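Local atomic coordinates of regulator of G-protein signaling 16 (Mus musculus, PDB entry 3C7L), a protein that inhibits G protein-coupled receptor signalling by increasing the GTPase activity of G protein alpha subunits, driving them into their inactive GDP-bound form. Residues A[70-73]-A[74-78]; A[86-90]-A[91-95]; A[120-123]-A[124-128]. One frame throughout, in Å; residues are numbered along the deposited sequence.

Contact 1. Residues A[70-73]-A[74-78]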
ATOM      1  N   ALA A  70     -12.863  -4.716  -5.280  1.00 13.17           N
ATOM      2  CA  ALA A  70     -12.392  -5.535  -4.166  1.00 12.84           C
ATOM      3  C   ALA A  70     -11.797  -6.855  -4.661  1.00 14.30           C
ATOM      4  O   ALA A  70     -10.772  -7.320  -4.149  1.00 11.12           O
ATOM      5  CB  ALA A  70     -13.531  -5.811  -3.201  1.00 12.07           C
ATOM      6  N   HIS A  71     -12.452  -7.453  -5.655  1.00 13.84           N
ATOM      7  CA  HIS A  71     -11.998  -8.713  -6.231  1.00 16.21           C
ATOM      8  C   HIS A  71     -10.695  -8.544  -7.000  1.00 14.82           C
ATOM      9  O   HIS A  71      -9.836  -9.421  -6.968  1.00 13.81           O
ATOM     10  CB  HIS A  71     -13.079  -9.291  -7.149  1.00 19.46           C
ATOM     11  CG  HIS A  71     -14.207  -9.937  -6.410  1.00 23.35           C
ATOM     12  ND1 HIS A  71     -15.506  -9.929  -6.874  1.00 26.61           N
ATOM     13  CD2 HIS A  71     -14.229 -10.619  -5.241  1.00 25.49           C
ATOM     14  CE1 HIS A  71     -16.279 -10.577  -6.020  1.00 27.05           C
ATOM     15  NE2 HIS A  71     -15.529 -11.005  -5.020  1.00 25.99           N
ATOM     16  N   HIS A  72     -10.550  -7.419  -7.696  1.00 14.60           N
ATOM     17  CA  HIS A  72      -9.328  -7.152  -8.447  1.00 14.00           C
ATOM     18  C   HIS A  72      -8.170  -6.912  -7.479  1.00 12.35           C
ATOM     19  O   HIS A  72      -7.069  -7.411  -7.687  1.00 11.59           O
ATOM     20  CB  HIS A  72      -9.499  -5.934  -9.361  1.00 16.14           C
ATOM     21  CG  HIS A  72      -8.208  -5.411  -9.916  1.00 21.25           C
ATOM     22  ND1 HIS A  72      -7.430  -6.129 -10.799  1.00 22.73           N
ATOM     23  CD2 HIS A  72      -7.538  -4.257  -9.682  1.00 22.54           C
ATOM     24  CE1 HIS A  72      -6.338  -5.442 -11.084  1.00 23.73           C
ATOM     25  NE2 HIS A  72      -6.379  -4.302 -10.418  1.00 25.10           N
ATOM     26  N   ILE A  73      -8.423  -6.147  -6.420  1.00 10.91           N
ATOM     27  CA  ILE A  73      -7.389  -5.862  -5.427  1.00  8.66           C
ATOM     28  C   ILE A  73      -6.945  -7.151  -4.735  1.00  8.61           C
ATOM     29  O   ILE A  73      -5.752  -7.386  -4.539  1.00  7.99           O
ATOM     30  CB  ILE A  73      -7.902  -4.844  -4.377  1.00  9.14           C
ATOM     31  CG1 ILE A  73      -8.016  -3.461  -5.027  1.00  8.32           C
ATOM     32  CG2 ILE A  73      -6.968  -4.809  -3.163  1.00  8.15           C
ATOM     33  CD1 ILE A  73      -8.584  -2.378  -4.110  1.00  6.75           C
ATOM     34  N   PHE A  74      -7.910  -7.993  -4.383  1.00  8.83           N
ATOM     35  CA  PHE A  74      -7.611  -9.266  -3.729  1.00 10.19           C
ATOM     36  C   PHE A  74      -6.792 -10.178  -4.659  1.00  9.71           C
ATOM     37  O   PHE A  74      -5.787 -10.756  -4.255  1.00 10.42           O
ATOM     38  CB  PHE A  74      -8.914  -9.972  -3.346  1.00 11.41           C
ATOM     39  CG  PHE A  74      -8.711 -11.260  -2.604  1.00 11.98           C
ATOM     40  CD1 PHE A  74      -8.488 -11.260  -1.233  1.00 13.02           C
ATOM     41  CD2 PHE A  74      -8.724 -12.474  -3.281  1.00 12.68           C
ATOM     42  CE1 PHE A  74      -8.279 -12.453  -0.543  1.00 13.11           C
ATOM     43  CE2 PHE A  74      -8.517 -13.673  -2.602  1.00 12.22           C
ATOM     44  CZ  PHE A  74      -8.294 -13.661  -1.231  1.00 12.66           C
ATOM     45  N   ASP A  75      -7.226 -10.295  -5.908  1.00  9.66           N
ATOM     46  CA  ASP A  75      -6.541 -11.147  -6.878  1.00 10.67           C
ATOM     47  C   ASP A  75      -5.175 -10.622  -7.282  1.00 10.46           C
ATOM     48  O   ASP A  75      -4.276 -11.394  -7.600  1.00 10.85           O
ATOM     49  CB  ASP A  75      -7.386 -11.319  -8.144  1.00 11.61           C
ATOM     50  CG  ASP A  75      -8.642 -12.134  -7.904  1.00 13.66           C
ATOM     51  OD1 ASP A  75      -8.726 -12.815  -6.856  1.00 12.89           O
ATOM     52  OD2 ASP A  75      -9.539 -12.101  -8.776  1.00 14.75           O
ATOM     53  N   GLU A  76      -5.018  -9.308  -7.277  1.00  8.96           N
ATOM     54  CA  GLU A  76      -3.746  -8.729  -7.671  1.00 10.00           C
ATOM     55  C   GLU A  76      -2.709  -8.641  -6.558  1.00  8.29           C
ATOM     56  O   GLU A  76      -1.526  -8.871  -6.801  1.00  9.04           O
ATOM     57  CB  GLU A  76      -3.963  -7.335  -8.280  1.00 12.06           C
ATOM     58  CG  GLU A  76      -2.669  -6.585  -8.532  1.00 17.63           C
ATOM     59  CD  GLU A  76      -2.816  -5.461  -9.536  1.00 23.61           C
ATOM     60  OE1 GLU A  76      -3.769  -4.661  -9.419  1.00 23.07           O
ATOM     61  OE2 GLU A  76      -1.960  -5.374 -10.442  1.00 26.66           O
ATOM     62  N   TYR A  77      -3.144  -8.325  -5.340  1.00  9.14           N
ATOM     63  CA  TYR A  77      -2.212  -8.162  -4.226  1.00 10.31           C
ATOM     64  C   TYR A  77      -2.303  -9.098  -3.021  1.00  9.66           C
ATOM     65  O   TYR A  77      -1.307  -9.285  -2.322  1.00  9.66           O
ATOM     66  CB  TYR A  77      -2.305  -6.735  -3.669  1.00  9.80           C
ATOM     67  CG  TYR A  77      -2.153  -5.623  -4.680  1.00  9.57           C
ATOM     68  CD1 TYR A  77      -3.269  -5.028  -5.258  1.00 11.67           C
ATOM     69  CD2 TYR A  77      -0.892  -5.139  -5.026  1.00  9.84           C
ATOM     70  CE1 TYR A  77      -3.140  -3.971  -6.152  1.00 12.94           C
ATOM     71  CE2 TYR A  77      -0.747  -4.081  -5.923  1.00 12.52           C
ATOM     72  CZ  TYR A  77      -1.877  -3.501  -6.478  1.00 13.12           C
ATOM     73  OH  TYR A  77      -1.749  -2.443  -7.346  1.00 16.04           O
ATOM     74  N   ILE A  78      -3.472  -9.675  -2.762  1.00  9.71           N
ATOM     75  CA  ILE A  78      -3.629 -10.500  -1.567  1.00 10.60           C
ATOM     76  C   ILE A  78      -3.518 -12.022  -1.662  1.00 11.30           C
ATOM     77  O   ILE A  78      -2.787 -12.632  -0.879  1.00 11.13           O
ATOM     78  CB  ILE A  78      -4.970 -10.175  -0.859  1.00 12.48           C
ATOM     79  CG1 ILE A  78      -5.061  -8.675  -0.569  1.00 13.93           C
ATOM     80  CG2 ILE A  78      -5.079 -10.963   0.450  1.00 10.52           C
ATOM     81  CD1 ILE A  78      -4.060  -8.169   0.469  1.00 16.45           C
TER
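I73 and Y77 form the closely packed side of this helical turn. The Y77 N-H donates to I73 O at 2.9 Å with an N-H...O angle of 159°, and CG2 of I73 lies 4.3 Å from CD1 of Y77. The same carbonyl oxygen sits at the edge of the Y77 ring, near its plane, while the CG of E76 rests 3.5 Å above the plane, over the ring centre. Bonds from F74 N to A70 O, D75 N to H71 O and E76 N to H72 O continue the ladder; I78 N bonds to F74 O, and the backbone widens into a pi-type turn at 74-78. The solvent side is looser. There H72 and E76 run alongside each other, both with CG anti to the backbone N, ring and carboxylate turned 63° apart. NE2 of H72 comes within 2.8 Å of OE1 of E76, but the angle is too poor for a hydrogen bond; the E76 CB lies over one face of the H72 ring, toward its rim. Within the RGS domain, A70 and I73 pack on F57 of helix 45-57, I78 meets F50 there, and F74 lies against K97 and L100 of helix 90-101.

Contact 2. Residues A[86-90]-A[91-95]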
ATOM      1  N   VAL A  86       1.550  -9.108  -1.710  1.00 12.23           N
ATOM      2  CA  VAL A  86       2.271  -8.391  -0.662  1.00 12.30           C
ATOM      3  C   VAL A  86       2.645  -9.367   0.451  1.00 13.32           C
ATOM      4  O   VAL A  86       1.951 -10.357   0.673  1.00 12.51           O
ATOM      5  CB  VAL A  86       1.423  -7.236  -0.074  1.00 11.76           C
ATOM      6  CG1 VAL A  86       1.139  -6.202  -1.159  1.00  9.75           C
ATOM      7  CG2 VAL A  86       0.118  -7.774   0.494  1.00 10.30           C
ATOM      8  N   ASN A  87       3.733  -9.077   1.158  1.00 14.91           N
ATOM      9  CA  ASN A  87       4.198  -9.950   2.232  1.00 17.40           C
ATOM     10  C   ASN A  87       3.357  -9.871   3.503  1.00 18.93           C
ATOM     11  O   ASN A  87       3.688  -9.154   4.449  1.00 20.80           O
ATOM     12  CB  ASN A  87       5.663  -9.654   2.555  1.00 20.59           C
ATOM     13  CG  ASN A  87       6.216 -10.562   3.639  1.00 23.31           C
ATOM     14  OD1 ASN A  87       6.025 -11.780   3.603  1.00 25.82           O
ATOM     15  ND2 ASN A  87       6.914  -9.976   4.602  1.00 26.19           N
ATOM     16  N   ILE A  88       2.274 -10.636   3.508  1.00 18.77           N
ATOM     17  CA  ILE A  88       1.342 -10.701   4.620  1.00 19.63           C
ATOM     18  C   ILE A  88       1.276 -12.150   5.111  1.00 20.40           C
ATOM     19  O   ILE A  88       1.477 -13.072   4.324  1.00 19.38           O
ATOM     20  CB  ILE A  88      -0.062 -10.255   4.149  1.00 20.08           C
ATOM     21  CG1 ILE A  88      -0.076  -8.746   3.915  1.00 21.83           C
ATOM     22  CG2 ILE A  88      -1.106 -10.684   5.136  1.00 23.02           C
ATOM     23  CD1 ILE A  88       0.396  -7.943   5.091  1.00 19.90           C
ATOM     24  N   ASP A  89       0.998 -12.362   6.397  1.00 21.55           N
ATOM     25  CA  ASP A  89       0.914 -13.733   6.901  1.00 21.44           C
ATOM     26  C   ASP A  89      -0.402 -14.376   6.475  1.00 21.33           C
ATOM     27  O   ASP A  89      -1.297 -13.696   5.980  1.00 22.35           O
ATOM     28  CB  ASP A  89       1.060 -13.782   8.432  1.00 22.94           C
ATOM     29  CG  ASP A  89       0.011 -12.954   9.161  1.00 23.97           C
ATOM     30  OD1 ASP A  89      -1.126 -12.822   8.659  1.00 24.83           O
ATOM     31  OD2 ASP A  89       0.324 -12.450  10.261  1.00 24.31           O
ATOM     32  N   HIS A  90      -0.518 -15.690   6.651  1.00 21.10           N
ATOM     33  CA  HIS A  90      -1.738 -16.392   6.271  1.00 20.58           C
ATOM     34  C   HIS A  90      -2.939 -15.867   7.047  1.00 19.93           C
ATOM     35  O   HIS A  90      -4.043 -15.764   6.512  1.00 18.00           O
ATOM     36  CB  HIS A  90      -1.607 -17.893   6.534  1.00 21.57           C
ATOM     37  CG  HIS A  90      -2.909 -18.625   6.454  1.00 21.48           C
ATOM     38  ND1 HIS A  90      -3.585 -18.811   5.267  1.00 22.60           N
ATOM     39  CD2 HIS A  90      -3.688 -19.168   7.420  1.00 22.70           C
ATOM     40  CE1 HIS A  90      -4.724 -19.436   5.506  1.00 23.12           C
ATOM     41  NE2 HIS A  90      -4.811 -19.664   6.804  1.00 23.88           N
ATOM     42  N   GLU A  91      -2.713 -15.558   8.319  1.00 19.23           N
ATOM     43  CA  GLU A  91      -3.761 -15.045   9.189  1.00 20.90           C
ATOM     44  C   GLU A  91      -4.486 -13.881   8.521  1.00 19.02           C
ATOM     45  O   GLU A  91      -5.717 -13.875   8.402  1.00 18.04           O
ATOM     46  CB  GLU A  91      -3.146 -14.565  10.503  1.00 22.94           C
ATOM     47  CG  GLU A  91      -4.164 -14.237  11.571  1.00 28.07           C
ATOM     48  CD  GLU A  91      -4.841 -15.476  12.114  1.00 30.22           C
ATOM     49  OE1 GLU A  91      -4.148 -16.293  12.765  1.00 32.47           O
ATOM     50  OE2 GLU A  91      -6.062 -15.640  11.887  1.00 31.32           O
ATOM     51  N   THR A  92      -3.706 -12.900   8.079  1.00 18.26           N
ATOM     52  CA  THR A  92      -4.251 -11.710   7.435  1.00 15.73           C
ATOM     53  C   THR A  92      -4.865 -12.012   6.071  1.00 15.85           C
ATOM     54  O   THR A  92      -5.875 -11.415   5.704  1.00 15.14           O
ATOM     55  CB  THR A  92      -3.166 -10.629   7.289  1.00 14.12           C
ATOM     56  OG1 THR A  92      -2.551 -10.404   8.563  1.00 13.01           O
ATOM     57  CG2 THR A  92      -3.772  -9.317   6.786  1.00 14.55           C
ATOM     58  N   ARG A  93      -4.264 -12.933   5.317  1.00 16.32           N
ATOM     59  CA  ARG A  93      -4.803 -13.293   4.006  1.00 16.83           C
ATOM     60  C   ARG A  93      -6.171 -13.947   4.160  1.00 17.33           C
ATOM     61  O   ARG A  93      -7.091 -13.684   3.383  1.00 17.37           O
ATOM     62  CB  ARG A  93      -3.881 -14.272   3.268  1.00 17.77           C
ATOM     63  CG  ARG A  93      -2.709 -13.647   2.545  1.00 20.82           C
ATOM     64  CD  ARG A  93      -2.297 -14.517   1.357  1.00 21.33           C
ATOM     65  NE  ARG A  93      -1.914 -15.868   1.760  1.00 21.17           N
ATOM     66  CZ  ARG A  93      -0.826 -16.150   2.467  1.00 23.00           C
ATOM     67  NH1 ARG A  93      -0.012 -15.175   2.846  1.00 24.08           N
ATOM     68  NH2 ARG A  93      -0.549 -17.404   2.797  1.00 23.04           N
ATOM     69  N   GLU A  94      -6.289 -14.806   5.167  1.00 17.36           N
ATOM     70  CA  GLU A  94      -7.531 -15.524   5.445  1.00 17.38           C
ATOM     71  C   GLU A  94      -8.606 -14.547   5.921  1.00 15.35           C
ATOM     72  O   GLU A  94      -9.770 -14.648   5.534  1.00 13.71           O
ATOM     73  CB  GLU A  94      -7.270 -16.597   6.512  1.00 19.70           C
ATOM     74  CG  GLU A  94      -8.461 -17.478   6.847  1.00 25.11           C
ATOM     75  CD  GLU A  94      -9.072 -18.116   5.622  1.00 27.08           C
ATOM     76  OE1 GLU A  94      -8.314 -18.659   4.793  1.00 29.57           O
ATOM     77  OE2 GLU A  94     -10.312 -18.078   5.492  1.00 29.84           O
ATOM     78  N   LEU A  95      -8.195 -13.602   6.760  1.00 14.02           N
ATOM     79  CA  LEU A  95      -9.097 -12.584   7.287  1.00 13.39           C
ATOM     80  C   LEU A  95      -9.660 -11.747   6.138  1.00 12.94           C
ATOM     81  O   LEU A  95     -10.859 -11.487   6.067  1.00 12.99           O
ATOM     82  CB  LEU A  95      -8.346 -11.665   8.259  1.00 13.89           C
ATOM     83  CG  LEU A  95      -9.162 -10.474   8.773  1.00 15.12           C
ATOM     84  CD1 LEU A  95     -10.091 -10.961   9.853  1.00 16.78           C
ATOM     85  CD2 LEU A  95      -8.256  -9.384   9.320  1.00 14.19           C
TER
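One carboxylate oxygen, OD1 of D89, takes two hydrogen bonds from the same residue, T92. The T92 N-H reaches it at 2.6 Å, nearly along the C-O axis and almost straight (166°), whereas T92 OG1 donates at 2.8 Å from above the carboxylate plane. The side-chain torsions account for this double grip: the CG of D89 stands between its backbone N and carbonyl carbon (chi1 58°), which turns OD1 back over the first helical turn, and OG1 of T92 lies beside its own backbone N (chi1 -52°), so both donors face one acceptor. The backbone follows with R93 N bonded to D89 O at 3.1 Å and E94 N to H90 O at 2.8 Å. On the outer surface H90 and E94 lie side by side; CB of E94 sits over one face of the imidazole, 4.2 Å from the H90 ring centroid, a CH-pi contact. R93 crosses H90 at about a right angle and lays one face of its guanidinium over H90 CA. At the edge of that group I88 O is 3.0 Å from R93 NH1, but the angle is too poor for a hydrogen bond. Inward, I88 touches K114 and T92 touches V110, both on helix 109-128. D89 is thus an N-cap residue, its side chain accepting the T92 amide at the start of helix 90-101 in this all-helical RGS domain.

Contact 3. Residues A[120-123]-A[124-128]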
ATOM      1  N   GLU A 120       6.727   1.813   6.490  1.00 11.63           N
ATOM      2  CA  GLU A 120       6.982   2.793   7.539  1.00 12.65           C
ATOM      3  C   GLU A 120       8.099   2.446   8.516  1.00 13.26           C
ATOM      4  O   GLU A 120       8.820   3.330   8.970  1.00 12.59           O
ATOM      5  CB  GLU A 120       5.680   3.067   8.306  1.00 11.17           C
ATOM      6  CG  GLU A 120       5.690   4.318   9.167  1.00 11.02           C
ATOM      7  CD  GLU A 120       4.290   4.727   9.607  1.00 11.97           C
ATOM      8  OE1 GLU A 120       3.477   3.828   9.904  1.00  9.32           O
ATOM      9  OE2 GLU A 120       4.003   5.943   9.667  1.00 10.03           O
ATOM     10  N   LYS A 121       8.266   1.167   8.831  1.00 14.23           N
ATOM     11  CA  LYS A 121       9.301   0.787   9.781  1.00 15.24           C
ATOM     12  C   LYS A 121      10.584   0.235   9.167  1.00 14.31           C
ATOM     13  O   LYS A 121      11.460  -0.232   9.893  1.00 16.49           O
ATOM     14  CB  LYS A 121       8.742  -0.225  10.786  1.00 16.62           C
ATOM     15  CG  LYS A 121       7.640   0.324  11.677  1.00 20.23           C
ATOM     16  CD  LYS A 121       8.106   1.552  12.459  1.00 22.22           C
ATOM     17  CE  LYS A 121       7.020   2.051  13.398  1.00 24.75           C
ATOM     18  NZ  LYS A 121       7.453   3.265  14.152  1.00 26.79           N
ATOM     19  N   ASP A 122      10.705   0.289   7.844  1.00 11.11           N
ATOM     20  CA  ASP A 122      11.906  -0.227   7.193  1.00 11.03           C
ATOM     21  C   ASP A 122      12.371   0.552   5.960  1.00  9.75           C
ATOM     22  O   ASP A 122      13.365   1.286   6.016  1.00  8.08           O
ATOM     23  CB  ASP A 122      11.703  -1.692   6.811  1.00 14.76           C
ATOM     24  CG  ASP A 122      12.849  -2.239   5.991  1.00 17.91           C
ATOM     25  OD1 ASP A 122      14.012  -1.954   6.339  1.00 19.51           O
ATOM     26  OD2 ASP A 122      12.589  -2.959   5.003  1.00 22.59           O
ATOM     27  N   SER A 123      11.654   0.397   4.850  1.00  6.74           N
ATOM     28  CA  SER A 123      12.036   1.067   3.611  1.00  7.91           C
ATOM     29  C   SER A 123      11.841   2.576   3.624  1.00  8.53           C
ATOM     30  O   SER A 123      12.572   3.298   2.945  1.00  9.29           O
ATOM     31  CB  SER A 123      11.290   0.448   2.421  1.00  7.92           C
ATOM     32  OG  SER A 123       9.884   0.431   2.619  1.00  5.93           O
ATOM     33  N   TYR A 124      10.866   3.058   4.391  1.00  8.40           N
ATOM     34  CA  TYR A 124      10.603   4.497   4.465  1.00  8.58           C
ATOM     35  C   TYR A 124      11.794   5.216   5.100  1.00  8.74           C
ATOM     36  O   TYR A 124      12.319   6.171   4.529  1.00  8.63           O
ATOM     37  CB  TYR A 124       9.302   4.744   5.242  1.00  8.81           C
ATOM     38  CG  TYR A 124       9.060   6.158   5.744  1.00  8.70           C
ATOM     39  CD1 TYR A 124       9.113   7.263   4.882  1.00  6.63           C
ATOM     40  CD2 TYR A 124       8.714   6.379   7.078  1.00  6.78           C
ATOM     41  CE1 TYR A 124       8.820   8.556   5.347  1.00  7.34           C
ATOM     42  CE2 TYR A 124       8.420   7.656   7.549  1.00  9.31           C
ATOM     43  CZ  TYR A 124       8.472   8.736   6.682  1.00  7.97           C
ATOM     44  OH  TYR A 124       8.157   9.981   7.167  1.00  6.75           O
ATOM     45  N   PRO A 125      12.238   4.770   6.286  1.00  7.46           N
ATOM     46  CA  PRO A 125      13.385   5.431   6.911  1.00  9.03           C
ATOM     47  C   PRO A 125      14.651   5.323   6.062  1.00  8.33           C
ATOM     48  O   PRO A 125      15.468   6.237   6.054  1.00 10.47           O
ATOM     49  CB  PRO A 125      13.520   4.701   8.242  1.00  7.64           C
ATOM     50  CG  PRO A 125      12.105   4.383   8.576  1.00  9.47           C
ATOM     51  CD  PRO A 125      11.574   3.875   7.251  1.00  8.71           C
ATOM     52  N   ARG A 126      14.826   4.213   5.350  1.00  8.35           N
ATOM     53  CA  ARG A 126      16.015   4.073   4.516  1.00  8.08           C
ATOM     54  C   ARG A 126      15.925   4.996   3.302  1.00  6.62           C
ATOM     55  O   ARG A 126      16.940   5.490   2.804  1.00  4.75           O
ATOM     56  CB  ARG A 126      16.224   2.608   4.087  1.00 10.28           C
ATOM     57  CG  ARG A 126      16.714   1.729   5.239  1.00  9.71           C
ATOM     58  CD  ARG A 126      17.090   0.311   4.830  1.00 10.54           C
ATOM     59  NE  ARG A 126      15.943  -0.503   4.435  1.00 10.37           N
ATOM     60  CZ  ARG A 126      15.553  -0.694   3.180  1.00 12.73           C
ATOM     61  NH1 ARG A 126      16.214  -0.125   2.179  1.00 12.56           N
ATOM     62  NH2 ARG A 126      14.510  -1.472   2.924  1.00 11.40           N
ATOM     63  N   PHE A 127      14.704   5.240   2.838  1.00  6.21           N
ATOM     64  CA  PHE A 127      14.485   6.133   1.700  1.00  6.18           C
ATOM     65  C   PHE A 127      14.921   7.537   2.086  1.00  6.27           C
ATOM     66  O   PHE A 127      15.536   8.252   1.286  1.00  6.82           O
ATOM     67  CB  PHE A 127      12.996   6.178   1.314  1.00  7.63           C
ATOM     68  CG  PHE A 127      12.632   7.344   0.417  1.00  9.00           C
ATOM     69  CD1 PHE A 127      13.138   7.432  -0.878  1.00  7.91           C
ATOM     70  CD2 PHE A 127      11.795   8.360   0.878  1.00 10.32           C
ATOM     71  CE1 PHE A 127      12.818   8.513  -1.704  1.00 10.76           C
ATOM     72  CE2 PHE A 127      11.468   9.448   0.057  1.00 11.37           C
ATOM     73  CZ  PHE A 127      11.981   9.521  -1.234  1.00 10.23           C
ATOM     74  N   LEU A 128      14.582   7.933   3.308  1.00  6.13           N
ATOM     75  CA  LEU A 128      14.924   9.265   3.795  1.00  7.96           C
ATOM     76  C   LEU A 128      16.424   9.460   3.948  1.00  9.77           C
ATOM     77  O   LEU A 128      16.914  10.586   3.907  1.00  9.91           O
ATOM     78  CB  LEU A 128      14.229   9.533   5.130  1.00  6.83           C
ATOM     79  CG  LEU A 128      12.698   9.526   5.084  1.00  7.98           C
ATOM     80  CD1 LEU A 128      12.152   9.774   6.492  1.00  7.21           C
ATOM     81  CD2 LEU A 128      12.197  10.594   4.113  1.00  4.29           C
TER
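R126 grips D122 side-on with two nitrogens, one to each carboxylate oxygen. R126 NE meets D122 OD1 at 3.1 Å and R126 NH2 meets D122 OD2 at 3.2 Å, both at 167°, forming a salt bridge. Each oxygen lies in the guanidinium plane, yet the donors approach from above the carboxylate plane, the two planes being 51° apart. The bend at chi3 (-69°) in R126 swings the guanidinium back along the turn, one face over S123 CA. NH2 also bridges to E42, so a leucine in place of R126 would probably leave both D122 and E42 without this positive partner. Backbone bonds are uneven: R126 N to D122 O is weak at 3.3 Å, but F127 N to S123 O is 2.9 Å. P125 has no N-H to give, and its CD lies 3.3 Å from E120 O, which also meets the edge of the Y124 ring. Farther in, Y124 meets the F22 ring and bonds W18 O through its OH, while F127 meets F35, tying helix 109-128 to helices 22-25 and 29-40. This is a proline-kinked helix, widened by a pi-type turn at 120-123, inside the all-helical RGS domain.

How the contacts relate
Contacts 1 and 3 are turns inside helices, whereas contact 2 is the loop-to-helix start of helix 90-101; all are partly buried in one RGS domain. Contacts 1 and 2 are neighbours, their centres 13 Å apart, and share the pairing of helices 63-78 and 90-101: Y77 O accepts from V86 N in a probable hydrogen bond, and I78 packs on V86. Contact 3 lies about 25 Å from contact 1, between centres, across the middle of the chain, and touches neither. Contact 1 presents an apolar side to helix 45-57; contact 3 does likewise to helices 22-25 and 29-40, through aromatic residues. Contact 2 has the largest share of exposed residues. Chemistry differs accordingly: helical backbone bonding, widening at its end, in contact 1, a capping carboxylate in contact 2, a charged pair spanning a proline kink in contact 3.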